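Local coordinates for FYVE, RhoGEF and PH domain-containing protein 5 (Homo sapiens, PDB 3MPX) that activates the small GTPase CDC42 by exchanging its bound GDP for GTP, mediating the activation that VEGF induces, at residues V169-R172 against L173-Q177; A200-L203 against I204-T208. One frame throughout, in Å; residues are numbered along the deposited sequence.

In the fold
Both contacts are short helical stretches, bonded i to i+3 and i to i+4, in the DH (RhoGEF) bundle, with centres 10 Å apart. Contact 1, on helix 162-184, is buried near the middle of the chain; contact 2, on helix 192-214, is farther out and only partly buried. The first joins an arginine to a glutamine and a tyrosine, with an acidic residue of helix 21-59 completing the site. The second relies on a backbone carbonyl shared by a serine hydroxyl and a lysine backbone N-H on its outer side, with aliphatic side chains turned inward. The two stretches meet directly: Gln177 OE1 probably hydrogen-bonds Thr208 OG1 at 2.7 Å, and Tyr176 packs on Ile204.

Contact 1 of 2, residues V169-R172 against L173-Q177; sequences VVQR and LFQYQ
Arg172 and Gln175, one turn apart on helix 162-184, are joined by a hydrogen bond from Arg172 NH2 to Gln175 OE1 (3.0 Å). The bond is nearly straight, 164° at the hydrogen, and the oxygen lies in the guanidinium plane, at its edge, while the amide plane is turned 72° against it. NH1 reaches helix 21-59, where it forms a salt bridge with Glu34 and a hydrogen bond with Ser33. Glu34 also takes a hydrogen bond from Tyr176 OH, so arginine and tyrosine converge on one carboxylate, which probably offsets the charge of the buried guanidinium. With CG anti to the backbone N (chi1 -166°) and a bend at chi2, the arginine chain leads away from the helix axis and crosses the Tyr176 side chain at about a right angle. Its CG makes a CH-pi contact over the ring face, 4.2 Å from the centroid, and NE comes to 3.5 Å from Tyr176 CE1. The backbone bond from Tyr176 N to Arg172 O (2.9 Å) ties the same pair.

Beside them, Gln175 NE2 rests 3.5 Å from Gln171 CG, the two amide planes roughly parallel. Val170 CG1 meets the Phe174 ring loosely, at 4.3 Å from CE2, and Phe174 continues onto Leu221 and Val225 of helix 218-230. This is a helical i to i+3 and i to i+4 cluster with a buried arginine-glutamate pair, joining neighbouring helices in the core of the DH bundle.

Contact 2 of 2, residues A200-L203 against I204-T208; sequences ALSL and ISKVT
Residues 200-208 form a local helical contact, one turn bonded to the next on helix 192-214 of the DH domain, with a polar outer side and an aliphatic inner one. Its polar centre is Ser202 O, which accepts two hydrogen bonds: Lys206 N at 2.9 Å, the regular i to i+4 bond, and Ser205 OG, also at 2.9 Å. Both donors reach the carbonyl from the same face of its plane. The Ser205 hydroxyl can fold back in this way because OG stands between the backbone N and the carbonyl carbon (chi1 83°), and it meets the C=O at a steep angle of 112°. An alanine in place of Ser205 would remove this side-chain donor, and Ser202 O would probably lose its second grip while keeping the backbone bond from Lys206 N.

Lys206, bent at chi2 and chi3, curls back over the same carbonyl, its CD 3.3 Å from Ser202 O. Its NZ ends 3.8 Å from Ser202 OG, too far for a hydrogen bond; that hydroxyl is instead bonded to Gly199 O. On the inner side Ile204 N bonds Ala200 O at 3.1 Å, and the isoleucine chain folds back alongside the same oxygen, CD1 coming to 3.3 Å. Val207 CG2 sits in the same manner 3.4 Å from Leu203 O.

The aliphatic groups then carry the contact into its surroundings. Leu203 and Val207 pack on Phe117 of helix 117-138, Ala200 and Ile204 on Phe110 of helix 108-111, and Ile204 also lies against Tyr176 of helix 162-184, where Leu201 touches Thr181.

Contact 1 of 2, residues V169-R172 against L173-Q177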
loop_
_atom_site.group_PDB
_atom_site.type_symbol
_atom_site.label_atom_id
_atom_site.label_comp_id
_atom_site.label_asym_id
_atom_site.label_seq_id
_atom_site.Cartn_x
_atom_site.Cartn_y
_atom_site.Cartn_z
ATOM N N VAL A 169 -2.711 0.283 8.380
ATOM C CA VAL A 169 -4.008 0.923 8.618
ATOM C C VAL A 169 -4.360 1.796 7.393
ATOM O O VAL A 169 -5.377 1.551 6.757
ATOM C CB VAL A 169 -4.002 1.724 9.956
ATOM C CG1 VAL A 169 -5.190 2.685 10.083
ATOM C CG2 VAL A 169 -3.936 0.778 11.152
ATOM N N VAL A 170 -3.485 2.765 7.040
ATOM C CA VAL A 170 -3.611 3.736 5.939
ATOM C C VAL A 170 -3.561 3.061 4.539
ATOM O O VAL A 170 -4.016 3.637 3.553
ATOM C CB VAL A 170 -2.484 4.799 6.097
ATOM C CG1 VAL A 170 -2.590 5.930 5.069
ATOM C CG2 VAL A 170 -2.441 5.353 7.510
ATOM N N GLN A 171 -2.960 1.885 4.454
ATOM C CA GLN A 171 -2.795 1.150 3.208
ATOM C C GLN A 171 -4.155 0.626 2.639
ATOM O O GLN A 171 -4.336 0.597 1.414
ATOM C CB GLN A 171 -1.757 0.034 3.439
ATOM C CG GLN A 171 -1.743 -1.108 2.447
ATOM C CD GLN A 171 -0.823 -2.183 2.933
ATOM O OE1 GLN A 171 0.322 -2.249 2.522
ATOM N NE2 GLN A 171 -1.290 -3.018 3.853
ATOM N N ARG A 172 -5.116 0.271 3.523
ATOM C CA ARG A 172 -6.439 -0.205 3.101
ATOM C C ARG A 172 -7.125 0.771 2.139
ATOM O O ARG A 172 -7.869 0.341 1.248
ATOM C CB ARG A 172 -7.342 -0.417 4.319
ATOM C CG ARG A 172 -8.619 -1.214 4.035
ATOM C CD ARG A 172 -8.365 -2.621 3.498
ATOM N NE ARG A 172 -9.625 -3.276 3.165
ATOM C CZ ARG A 172 -9.787 -4.158 2.190
ATOM N NH1 ARG A 172 -10.971 -4.707 1.981
ATOM N NH2 ARG A 172 -8.765 -4.495 1.410
ATOM N N LEU A 173 -6.890 2.087 2.350
ATOM C CA LEU A 173 -7.441 3.155 1.538
ATOM C C LEU A 173 -6.975 3.063 0.080
ATOM O O LEU A 173 -7.793 3.227 -0.815
ATOM C CB LEU A 173 -7.102 4.520 2.163
ATOM C CG LEU A 173 -7.636 4.786 3.594
ATOM C CD1 LEU A 173 -7.193 6.146 4.092
ATOM C CD2 LEU A 173 -9.177 4.653 3.676
ATOM N N PHE A 174 -5.687 2.739 -0.159
ATOM C CA PHE A 174 -5.141 2.577 -1.518
ATOM C C PHE A 174 -5.663 1.255 -2.168
ATOM O O PHE A 174 -5.831 1.183 -3.388
ATOM C CB PHE A 174 -3.602 2.670 -1.514
ATOM C CG PHE A 174 -3.067 3.960 -0.917
ATOM C CD1 PHE A 174 -3.212 5.174 -1.586
ATOM C CD2 PHE A 174 -2.390 3.957 0.300
ATOM C CE1 PHE A 174 -2.722 6.367 -1.030
ATOM C CE2 PHE A 174 -1.898 5.159 0.852
ATOM C CZ PHE A 174 -2.078 6.356 0.185
ATOM N N GLN A 175 -5.992 0.255 -1.324
ATOM C CA GLN A 175 -6.576 -1.017 -1.704
ATOM C C GLN A 175 -8.005 -0.824 -2.207
ATOM O O GLN A 175 -8.347 -1.376 -3.255
ATOM C CB GLN A 175 -6.511 -2.009 -0.536
ATOM C CG GLN A 175 -5.120 -2.661 -0.367
ATOM C CD GLN A 175 -4.956 -3.430 0.926
ATOM O OE1 GLN A 175 -5.913 -3.731 1.644
ATOM N NE2 GLN A 175 -3.724 -3.753 1.267
ATOM N N TYR A 176 -8.830 0.000 -1.515
ATOM C CA TYR A 176 -10.199 0.286 -1.969
ATOM C C TYR A 176 -10.126 0.927 -3.371
ATOM O O TYR A 176 -10.821 0.482 -4.274
ATOM C CB TYR A 176 -10.923 1.236 -1.013
ATOM C CG TYR A 176 -11.274 0.703 0.361
ATOM C CD1 TYR A 176 -11.663 -0.624 0.539
ATOM C CD2 TYR A 176 -11.355 1.554 1.458
ATOM C CE1 TYR A 176 -12.033 -1.107 1.794
ATOM C CE2 TYR A 176 -11.725 1.083 2.716
ATOM C CZ TYR A 176 -12.041 -0.252 2.883
ATOM O OH TYR A 176 -12.381 -0.708 4.130
ATOM N N GLN A 177 -9.216 1.909 -3.563
ATOM C CA GLN A 177 -8.937 2.569 -4.838
ATOM C C GLN A 177 -8.628 1.565 -5.937
ATOM O O GLN A 177 -9.308 1.589 -6.954
ATOM C CB GLN A 177 -7.779 3.546 -4.682
ATOM C CG GLN A 177 -8.218 4.870 -4.065
ATOM C CD GLN A 177 -7.111 5.889 -3.897
ATOM O OE1 GLN A 177 -7.381 7.092 -3.836
ATOM N NE2 GLN A 177 -5.847 5.450 -3.785
#

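Contact 2 of 2, residues A200-L203 against I204-T208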
loop_
_atom_site.group_PDB
_atom_site.type_symbol
_atom_site.label_atom_id
_atom_site.label_comp_id
_atom_site.label_asym_id
_atom_site.label_seq_id
_atom_site.Cartn_x
_atom_site.Cartn_y
_atom_site.Cartn_z
ATOM N N ALA A 200 -17.726 6.751 -4.560
ATOM C CA ALA A 200 -16.917 6.078 -3.529
ATOM C C ALA A 200 -15.438 6.252 -3.852
ATOM O O ALA A 200 -14.607 6.344 -2.947
ATOM C CB ALA A 200 -17.252 4.599 -3.486
ATOM N N LEU A 201 -15.114 6.346 -5.141
ATOM C CA LEU A 201 -13.729 6.521 -5.548
ATOM C C LEU A 201 -13.230 7.914 -5.277
ATOM O O LEU A 201 -12.063 8.081 -4.911
ATOM C CB LEU A 201 -13.504 6.133 -7.013
ATOM C CG LEU A 201 -13.163 4.657 -7.205
ATOM C CD1 LEU A 201 -13.322 4.232 -8.660
ATOM C CD2 LEU A 201 -11.793 4.350 -6.660
ATOM N N SER A 202 -14.104 8.909 -5.436
ATOM C CA SER A 202 -13.728 10.297 -5.215
ATOM C C SER A 202 -13.704 10.598 -3.706
ATOM O O SER A 202 -12.835 11.355 -3.239
ATOM C CB SER A 202 -14.645 11.237 -5.991
ATOM O OG SER A 202 -15.902 11.348 -5.355
ATOM N N LEU A 203 -14.617 9.943 -2.952
ATOM C CA LEU A 203 -14.738 10.043 -1.498
ATOM C C LEU A 203 -13.431 9.552 -0.869
ATOM O O LEU A 203 -12.910 10.213 0.018
ATOM C CB LEU A 203 -15.969 9.217 -1.008
ATOM C CG LEU A 203 -16.343 9.248 0.492
ATOM C CD1 LEU A 203 -17.840 9.098 0.699
ATOM C CD2 LEU A 203 -15.667 8.114 1.262
ATOM N N ILE A 204 -12.896 8.415 -1.336
ATOM C CA ILE A 204 -11.653 7.827 -0.819
ATOM C C ILE A 204 -10.464 8.637 -1.293
ATOM O O ILE A 204 -9.495 8.759 -0.544
ATOM C CB ILE A 204 -11.531 6.316 -1.197
ATOM C CG1 ILE A 204 -12.529 5.465 -0.391
ATOM C CG2 ILE A 204 -10.101 5.767 -1.023
ATOM C CD1 ILE A 204 -12.957 4.208 -1.130
ATOM N N SER A 205 -10.524 9.191 -2.529
ATOM C CA SER A 205 -9.416 9.977 -3.075
ATOM C C SER A 205 -9.259 11.255 -2.295
ATOM O O SER A 205 -8.139 11.683 -2.124
ATOM C CB SER A 205 -9.576 10.246 -4.566
ATOM O OG SER A 205 -10.417 11.360 -4.825
ATOM N N LYS A 206 -10.369 11.815 -1.745
ATOM C CA LYS A 206 -10.367 13.005 -0.890
ATOM C C LYS A 206 -9.543 12.683 0.368
ATOM O O LYS A 206 -8.728 13.507 0.794
ATOM C CB LYS A 206 -11.803 13.401 -0.504
ATOM C CG LYS A 206 -12.381 14.610 -1.264
ATOM C CD LYS A 206 -13.659 14.301 -2.090
ATOM C CE LYS A 206 -14.906 13.878 -1.306
ATOM N NZ LYS A 206 -16.035 13.412 -2.186
ATOM N N VAL A 207 -9.685 11.443 0.888
ATOM C CA VAL A 207 -8.964 10.958 2.070
ATOM C C VAL A 207 -7.491 10.633 1.759
ATOM O O VAL A 207 -6.632 11.063 2.518
ATOM C CB VAL A 207 -9.678 9.767 2.773
ATOM C CG1 VAL A 207 -9.036 9.464 4.123
ATOM C CG2 VAL A 207 -11.165 10.038 2.956
ATOM N N THR A 208 -7.200 9.863 0.679
ATOM C CA THR A 208 -5.826 9.466 0.290
ATOM C C THR A 208 -4.978 10.660 -0.158
ATOM O O THR A 208 -3.748 10.615 -0.062
ATOM C CB THR A 208 -5.808 8.374 -0.785
ATOM O OG1 THR A 208 -6.592 8.786 -1.896
ATOM C CG2 THR A 208 -6.294 7.044 -0.273
#